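Local coordinates for protein alkaline serine protease AL20 (Nesterenkonia abyssinica, PDB 3CP7) that probably cleaves peptide bonds as a secreted, thermostable alkaline serine protease of the trypsin-like fold, at residues P7-V12 against S24-A29; P114-Q119 against G180-S185; Y124-G129 against L175-G180. One frame throughout, in Å; residues are numbered along the deposited sequence.

Contact 1: residues P7-V12 against S24-A29; sequences PHIGKV and SANIVA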
loop_
_atom_site.group_PDB
_atom_site.type_symbol
_atom_site.label_atom_id
_atom_site.label_comp_id
_atom_site.label_asym_id
_atom_site.label_seq_id
_atom_site.Cartn_x
_atom_site.Cartn_y
_atom_site.Cartn_z
ATOM N N PRO A 7 -15.944 19.459 11.486
ATOM C CA PRO A 7 -15.771 19.440 10.035
ATOM C C PRO A 7 -14.654 18.535 9.521
ATOM O O PRO A 7 -14.571 18.312 8.318
ATOM C CB PRO A 7 -15.462 20.904 9.696
ATOM C CG PRO A 7 -14.854 21.440 10.944
ATOM C CD PRO A 7 -15.589 20.776 12.060
ATOM N N HIS A 8 -13.818 18.024 10.422
ATOM C CA HIS A 8 -12.854 17.002 10.042
ATOM C C HIS A 8 -13.546 15.695 9.655
ATOM O O HIS A 8 -12.988 14.924 8.885
ATOM C CB HIS A 8 -11.824 16.771 11.152
ATOM C CG HIS A 8 -12.414 16.636 12.525
ATOM N ND1 HIS A 8 -12.730 15.416 13.082
ATOM C CD2 HIS A 8 -12.729 17.565 13.460
ATOM C CE1 HIS A 8 -13.210 15.598 14.302
ATOM N NE2 HIS A 8 -13.213 16.897 14.558
ATOM N N ILE A 9 -14.751 15.459 10.179
ATOM C CA ILE A 9 -15.525 14.264 9.802
ATOM C C ILE A 9 -16.308 14.583 8.526
ATOM O O ILE A 9 -16.858 15.681 8.396
ATOM C CB ILE A 9 -16.516 13.827 10.907
ATOM C CG1 ILE A 9 -15.851 13.839 12.287
ATOM C CG2 ILE A 9 -17.055 12.434 10.579
ATOM C CD1 ILE A 9 -16.795 13.510 13.437
ATOM N N GLY A 10 -16.384 13.639 7.596
ATOM C CA GLY A 10 -17.081 13.912 6.346
ATOM C C GLY A 10 -17.624 12.671 5.686
ATOM O O GLY A 10 -17.363 11.547 6.134
ATOM N N LYS A 11 -18.372 12.899 4.607
ATOM C CA LYS A 11 -19.027 11.835 3.853
ATOM C C LYS A 11 -18.141 11.484 2.657
ATOM O O LYS A 11 -17.443 12.360 2.126
ATOM C CB LYS A 11 -20.413 12.300 3.400
ATOM C CG LYS A 11 -21.239 11.250 2.670
ATOM C CD LYS A 11 -22.593 11.816 2.322
ATOM C CE LYS A 11 -23.447 10.829 1.556
ATOM N NZ LYS A 11 -24.035 9.761 2.402
ATOM N N VAL A 12 -18.155 10.210 2.258
ATOM C CA VAL A 12 -17.372 9.733 1.121
ATOM C C VAL A 12 -18.330 9.237 0.034
ATOM O O VAL A 12 -19.330 8.579 0.342
ATOM C CB VAL A 12 -16.426 8.584 1.554
ATOM C CG1 VAL A 12 -15.830 7.886 0.355
ATOM C CG2 VAL A 12 -15.307 9.110 2.443
ATOM N N SER A 24 -17.807 6.951 4.948
ATOM C CA SER A 24 -17.474 8.094 5.787
ATOM C C SER A 24 -15.957 8.107 5.949
ATOM O O SER A 24 -15.280 7.124 5.641
ATOM C CB SER A 24 -18.164 7.949 7.143
ATOM O OG SER A 24 -19.581 7.857 7.004
ATOM N N ALA A 25 -15.420 9.225 6.431
ATOM C CA ALA A 25 -13.986 9.339 6.677
ATOM C C ALA A 25 -13.712 10.508 7.607
ATOM O O ALA A 25 -14.627 11.236 7.996
ATOM C CB ALA A 25 -13.227 9.514 5.366
ATOM N N ASN A 26 -12.439 10.706 7.938
ATOM C CA ASN A 26 -12.069 11.730 8.894
ATOM C C ASN A 26 -10.680 12.272 8.623
ATOM O O ASN A 26 -9.756 11.500 8.441
ATOM C CB ASN A 26 -12.137 11.147 10.310
ATOM C CG ASN A 26 -11.922 12.199 11.391
ATOM O OD1 ASN A 26 -12.657 13.187 11.464
ATOM N ND2 ASN A 26 -10.914 11.985 12.240
ATOM N N ILE A 27 -10.536 13.599 8.625
ATOM C CA ILE A 27 -9.217 14.216 8.472
ATOM C C ILE A 27 -8.376 13.963 9.719
ATOM O O ILE A 27 -8.761 14.352 10.827
ATOM C CB ILE A 27 -9.287 15.748 8.228
ATOM C CG1 ILE A 27 -10.193 16.074 7.039
ATOM C CG2 ILE A 27 -7.878 16.312 8.014
ATOM C CD1 ILE A 27 -10.477 17.579 6.873
ATOM N N VAL A 28 -7.234 13.308 9.526
ATOM C CA VAL A 28 -6.281 13.068 10.610
ATOM C C VAL A 28 -5.035 13.912 10.370
ATOM O O VAL A 28 -4.647 14.148 9.225
ATOM C CB VAL A 28 -5.924 11.562 10.766
ATOM C CG1 VAL A 28 -7.134 10.808 11.331
ATOM C CG2 VAL A 28 -5.413 10.947 9.441
ATOM N N ALA A 29 -4.435 14.395 11.456
ATOM C CA ALA A 29 -3.252 15.259 11.344
ATOM C C ALA A 29 -2.187 14.558 10.524
ATOM O O ALA A 29 -1.894 13.394 10.775
ATOM C CB ALA A 29 -2.724 15.594 12.713
#
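H8 and N26 meet just before strand 9-16, where the imidazole reaches along the carboxamide of the neighbouring strand. From H8 CB, which lies 4.0 Å from I27 CB, the side chain turns into the position between its own backbone N and carbonyl carbon (chi1 46°). CG then passes beside N26 OD1. At ND1 the ring donates a hydrogen bond to N26 OD1, with 2.8 Å between the two atoms. The bond is nearly straight. It uses a lone pair of the amide oxygen and lies close to the imidazole plane, although ring and amide planes are 72° apart. CE1 completes the edge and stays further from the same oxygen. N26 ND2 is held elsewhere, by Q183 and S113, so both ends of this buried amide are satisfied.

The backbones hold the rest. I27 N bonds to H8 O at 2.8 Å. G10 and A25 form an antiparallel hydrogen-bonded pair, with G10 N to A25 O and A25 N to G10 O both at 3.0 Å. I9 and N26 form a non-hydrogen-bonded pair, and their side chains share a face with K11 and S24. On the other face, V12 CG2 packs on A25 CB at 3.6 Å, and F57 of strand 55-59 touches both residues. S24 OG is hydrogen-bonded outside the hairpin, to Y130 N and G167 O. The arrangement is an antiparallel beta hairpin of strands 9-16 and 19-27, part of the first six-stranded barrel of the trypsin-like fold.

Contact 2: residues P114-Q119 against G180-S185; sequences PIAFNQ and GGAQNS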
loop_
_atom_site.group_PDB
_atom_site.type_symbol
_atom_site.label_atom_id
_atom_site.label_comp_id
_atom_site.label_asym_id
_atom_site.label_seq_id
_atom_site.Cartn_x
_atom_site.Cartn_y
_atom_site.Cartn_z
ATOM N N PRO A 114 -6.125 14.119 16.069
ATOM C CA PRO A 114 -4.936 13.318 16.334
ATOM C C PRO A 114 -5.293 11.853 16.073
ATOM O O PRO A 114 -6.479 11.501 16.034
ATOM C CB PRO A 114 -4.650 13.548 17.830
ATOM C CG PRO A 114 -5.742 14.403 18.366
ATOM C CD PRO A 114 -6.771 14.619 17.297
ATOM N N ILE A 115 -4.281 11.017 15.903
ATOM C CA ILE A 115 -4.506 9.591 15.668
ATOM C C ILE A 115 -3.555 8.828 16.576
ATOM O O ILE A 115 -2.410 9.240 16.775
ATOM C CB ILE A 115 -4.348 9.253 14.163
ATOM C CG1 ILE A 115 -4.692 7.786 13.868
ATOM C CG2 ILE A 115 -2.948 9.641 13.655
ATOM C CD1 ILE A 115 -4.834 7.494 12.379
ATOM N N ALA A 116 -4.052 7.738 17.151
ATOM C CA ALA A 116 -3.320 6.963 18.159
ATOM C C ALA A 116 -3.278 5.486 17.783
ATOM O O ALA A 116 -4.225 4.947 17.194
ATOM C CB ALA A 116 -3.957 7.131 19.545
ATOM N N PHE A 117 -2.179 4.838 18.147
ATOM C CA PHE A 117 -1.956 3.421 17.845
ATOM C C PHE A 117 -1.443 2.706 19.077
ATOM O O PHE A 117 -0.907 3.336 20.010
ATOM C CB PHE A 117 -0.937 3.281 16.718
ATOM C CG PHE A 117 -1.250 4.130 15.523
ATOM C CD1 PHE A 117 -2.132 3.678 14.551
ATOM C CD2 PHE A 117 -0.683 5.396 15.387
ATOM C CE1 PHE A 117 -2.446 4.465 13.449
ATOM C CE2 PHE A 117 -0.979 6.187 14.278
ATOM C CZ PHE A 117 -1.849 5.724 13.306
ATOM N N ASN A 118 -1.588 1.382 19.070
ATOM C CA ASN A 118 -1.072 0.552 20.162
ATOM C C ASN A 118 -1.562 1.007 21.524
ATOM O O ASN A 118 -0.799 1.075 22.503
ATOM C CB ASN A 118 0.453 0.428 20.084
ATOM C CG ASN A 118 0.885 -0.378 18.881
ATOM O OD1 ASN A 118 0.403 -1.490 18.669
ATOM N ND2 ASN A 118 1.765 0.185 18.077
ATOM N N GLN A 119 -2.855 1.301 21.566
ATOM C CA GLN A 119 -3.548 1.684 22.784
ATOM C C GLN A 119 -4.223 0.455 23.402
ATOM O O GLN A 119 -4.382 -0.561 22.731
ATOM C CB GLN A 119 -4.576 2.768 22.467
ATOM C CG GLN A 119 -3.955 4.026 21.876
ATOM C CD GLN A 119 -2.948 4.670 22.818
ATOM O OE1 GLN A 119 -3.287 5.026 23.947
ATOM N NE2 GLN A 119 -1.714 4.819 22.364
ATOM N N GLY A 180 -13.681 15.118 19.725
ATOM C CA GLY A 180 -12.385 15.780 19.905
ATOM C C GLY A 180 -11.198 14.913 20.285
ATOM O O GLY A 180 -10.059 15.376 20.249
ATOM N N GLY A 181 -11.455 13.657 20.655
ATOM C CA GLY A 181 -10.391 12.744 21.068
ATOM C C GLY A 181 -9.548 12.221 19.912
ATOM O O GLY A 181 -9.810 12.529 18.742
ATOM N N ALA A 182 -8.528 11.436 20.240
ATOM C CA ALA A 182 -7.682 10.820 19.220
ATOM C C ALA A 182 -8.449 9.717 18.501
ATOM O O ALA A 182 -9.147 8.917 19.135
ATOM C CB ALA A 182 -6.400 10.258 19.841
ATOM N N GLN A 183 -8.325 9.692 17.175
ATOM C CA GLN A 183 -8.908 8.595 16.417
ATOM C C GLN A 183 -8.130 7.315 16.669
ATOM O O GLN A 183 -6.899 7.312 16.642
ATOM C CB GLN A 183 -8.929 8.914 14.921
ATOM C CG GLN A 183 -9.529 7.762 14.120
ATOM C CD GLN A 183 -9.949 8.139 12.728
ATOM O OE1 GLN A 183 -9.794 9.288 12.293
ATOM N NE2 GLN A 183 -10.505 7.171 12.012
ATOM N N ASN A 184 -8.849 6.223 16.907
ATOM C CA ASN A 184 -8.197 4.977 17.253
ATOM C C ASN A 184 -8.844 3.721 16.644
ATOM O O ASN A 184 -8.461 2.594 16.967
ATOM C CB ASN A 184 -8.064 4.882 18.771
ATOM C CG ASN A 184 -7.227 3.704 19.226
ATOM O OD1 ASN A 184 -6.036 3.566 18.870
ATOM N ND2 ASN A 184 -7.826 2.861 20.058
ATOM N N SER A 185 -9.810 3.933 15.752
ATOM C CA SER A 185 -10.312 2.871 14.875
ATOM C C SER A 185 -11.226 3.517 13.846
ATOM O O SER A 185 -11.282 4.760 13.723
ATOM C CB SER A 185 -11.019 1.739 15.649
ATOM O OG SER A 185 -11.301 0.647 14.782
#
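A116 and A182 set their methyl groups against each other, CB to CB at 4.0 Å. P114 adds its ring to the same apolar patch, with its CB 4.2 Å from A182 CB. A182 CB thus meets side chains from two residues of the 114-119 loop. I115 and Q183 each set their side chain beside a carbonyl of the other segment. The I115 side chain leaves with CG1 anti to the backbone N (chi1 -175°), which brings CG1 to 3.6 Å from Q183 O. Q183 CB lies beside P114 O. F203 of a loop and Y211 of helix 205-214 touch the isoleucine.

The Q183 chain is extended beyond CG. Its NE2 bonds back to S185 O, which lies near the amide plane, and its OE1 takes a hydrogen bond from N26. The amide is therefore fixed at both ends. At the far end of the contact, the side chains of Q119 and N184 pass obliquely, with their amide planes 83° apart. They meet through Q119 CG, not amide to amide. The Q119 chain bends at chi2, and its NE2 bonds F117 O at 2.9 Å, folding the side chain back on its own segment.

Two backbone bonds from Q183, to P114 and A116, flank I115 in a single bridge. Q183 N donates to P114 O at 2.8 Å. A116 N donates to Q183 O at 2.9 Å, almost in line with the C=O bond. N184 and S185 then both face W173 in a classic beta bulge. The loop is thus attached to the start of strand 183-191 largely by backbone bonds, with small apolar side chains beside them, and the amides of Q119 and Q183 brace their own segments.

Contact 3: residues Y124-G129 against L175-G180; sequences YYSAYG and LGNGTG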
loop_
_atom_site.group_PDB
_atom_site.type_symbol
_atom_site.label_atom_id
_atom_site.label_comp_id
_atom_site.label_asym_id
_atom_site.label_seq_id
_atom_site.Cartn_x
_atom_site.Cartn_y
_atom_site.Cartn_z
ATOM N N TYR A 124 -13.405 3.154 25.960
ATOM C CA TYR A 124 -14.664 3.792 25.622
ATOM C C TYR A 124 -14.476 4.668 24.378
ATOM O O TYR A 124 -13.505 5.430 24.282
ATOM C CB TYR A 124 -15.147 4.650 26.801
ATOM C CG TYR A 124 -16.489 5.303 26.587
ATOM C CD1 TYR A 124 -17.669 4.651 26.923
ATOM C CD2 TYR A 124 -16.579 6.582 26.048
ATOM C CE1 TYR A 124 -18.905 5.260 26.728
ATOM C CE2 TYR A 124 -17.803 7.190 25.847
ATOM C CZ TYR A 124 -18.963 6.530 26.187
ATOM O OH TYR A 124 -20.177 7.158 25.988
ATOM N N TYR A 125 -15.424 4.563 23.453
ATOM C CA TYR A 125 -15.362 5.263 22.181
ATOM C C TYR A 125 -16.619 6.038 21.866
ATOM O O TYR A 125 -17.721 5.678 22.295
ATOM C CB TYR A 125 -15.169 4.262 21.032
ATOM C CG TYR A 125 -13.809 3.613 20.989
ATOM C CD1 TYR A 125 -13.600 2.354 21.552
ATOM C CD2 TYR A 125 -12.719 4.265 20.397
ATOM C CE1 TYR A 125 -12.351 1.747 21.515
ATOM C CE2 TYR A 125 -11.460 3.667 20.355
ATOM C CZ TYR A 125 -11.283 2.403 20.931
ATOM O OH TYR A 125 -10.064 1.782 20.904
ATOM N N SER A 126 -16.428 7.086 21.067
ATOM C CA SER A 126 -17.484 7.763 20.346
ATOM C C SER A 126 -17.197 7.581 18.857
ATOM O O SER A 126 -16.140 8.006 18.368
ATOM C CB SER A 126 -17.480 9.250 20.698
ATOM O OG SER A 126 -17.722 9.425 22.083
ATOM N N ALA A 127 -18.113 6.916 18.156
ATOM C CA ALA A 127 -17.948 6.618 16.725
ATOM C C ALA A 127 -18.941 7.434 15.916
ATOM O O ALA A 127 -20.068 7.654 16.351
ATOM C CB ALA A 127 -18.145 5.137 16.463
ATOM N N TYR A 128 -18.521 7.884 14.738
ATOM C CA TYR A 128 -19.316 8.798 13.919
ATOM C C TYR A 128 -19.392 8.317 12.489
ATOM O O TYR A 128 -18.487 7.632 12.008
ATOM C CB TYR A 128 -18.722 10.218 13.974
ATOM C CG TYR A 128 -18.859 10.801 15.351
ATOM C CD1 TYR A 128 -17.920 10.522 16.338
ATOM C CD2 TYR A 128 -19.948 11.607 15.681
ATOM C CE1 TYR A 128 -18.058 11.024 17.629
ATOM C CE2 TYR A 128 -20.093 12.120 16.972
ATOM C CZ TYR A 128 -19.156 11.810 17.933
ATOM O OH TYR A 128 -19.270 12.304 19.210
ATOM N N GLY A 129 -20.456 8.690 11.794
ATOM C CA GLY A 129 -20.533 8.394 10.376
ATOM C C GLY A 129 -21.778 8.944 9.733
ATOM O O GLY A 129 -22.604 9.590 10.404
ATOM N N LEU A 175 -11.342 7.955 20.858
ATOM C CA LEU A 175 -11.228 7.645 22.276
ATOM C C LEU A 175 -11.989 8.688 23.092
ATOM O O LEU A 175 -11.856 9.888 22.850
ATOM C CB LEU A 175 -9.759 7.585 22.693
ATOM C CG LEU A 175 -9.044 6.351 22.139
ATOM C CD1 LEU A 175 -7.528 6.531 22.125
ATOM C CD2 LEU A 175 -9.438 5.111 22.921
ATOM N N GLY A 176 -12.798 8.221 24.042
ATOM C CA GLY A 176 -13.499 9.116 24.959
ATOM C C GLY A 176 -14.836 9.620 24.454
ATOM O O GLY A 176 -15.431 9.024 23.550
ATOM N N ASN A 177 -15.328 10.719 25.036
ATOM C CA ASN A 177 -16.656 11.217 24.675
ATOM C C ASN A 177 -16.560 12.416 23.747
ATOM O O ASN A 177 -15.867 13.399 24.035
ATOM C CB ASN A 177 -17.541 11.510 25.914
ATOM C CG ASN A 177 -19.008 10.997 25.736
ATOM O OD1 ASN A 177 -19.796 11.557 24.976
ATOM N ND2 ASN A 177 -19.345 9.916 26.431
ATOM N N GLY A 178 -17.241 12.313 22.612
ATOM C CA GLY A 178 -17.308 13.401 21.649
ATOM C C GLY A 178 -16.369 13.252 20.463
ATOM O O GLY A 178 -15.700 12.225 20.297
ATOM N N THR A 179 -16.315 14.298 19.648
ATOM C CA THR A 179 -15.555 14.279 18.397
ATOM C C THR A 179 -14.102 14.739 18.520
ATOM O O THR A 179 -13.366 14.718 17.533
ATOM C CB THR A 179 -16.233 15.161 17.339
ATOM O OG1 THR A 179 -16.319 16.503 17.831
ATOM C CG2 THR A 179 -17.634 14.659 17.034
ATOM N N GLY A 180 -13.681 15.118 19.725
ATOM C CA GLY A 180 -12.385 15.780 19.905
ATOM C C GLY A 180 -11.198 14.913 20.285
ATOM O O GLY A 180 -10.059 15.376 20.249
#
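Y128 and T179 meet over a ring face. T179 CG2 lies 3.6 Å from the ring centroid in a CH-pi contact, the side chains crossing at about a right angle. T179 OG1 sits between its backbone N and carbonyl carbon (chi1 59°), which puts CG2 over the ring. Y128 OH reaches on to 3.3 Å from G178 CA. Replacing Y128 by an alanine would probably leave the T179 methyl without its ring and open a gap beside the G178 backbone.

Two residues earlier, S126 points toward the loop. Its OG is modelled as bonding G176 O and G178 N, but its place is less sure. G176 N donates a nearly straight bond to Y124 O at 2.9 Å. The backbone angles of G176 and G178 call for glycine. Y125 and L175 run side by side, CE2 to CD2 at 3.6 Å. Y124 holds its ring edge to G176 O and brings its OH to 2.9 Å from N177 ND2.

Further out, H145 of strand 142-150 touches Y124, S126 and Y128, and W173 meets the Y125 ring. Strand 124-129 lies between strands 142-150 and 172-175, and the 175-180 loop leads from 172-175 to strand 183-191.

How the contacts relate
From the N terminus, contact 1 closes first, folding the hairpin of strands 9-16 and 19-27 within the barrel sheet. The chain then completes that barrel before contact 2 opens at 114-119. Contact 3 opens at 124-129 and closes at 175-180, before 180-185 returns to meet 114-119. The larger loop of contact 2 therefore encloses that of contact 3, and G180 belongs to both. Both reach the second sheet, where A182 O lies 3.0 Å from L175 N, a probable hydrogen bond. Contact 1 touches each of them: V28 packs on I115 and Q183, and I9 packs on Y128 and T179. The two sheets are thereby joined.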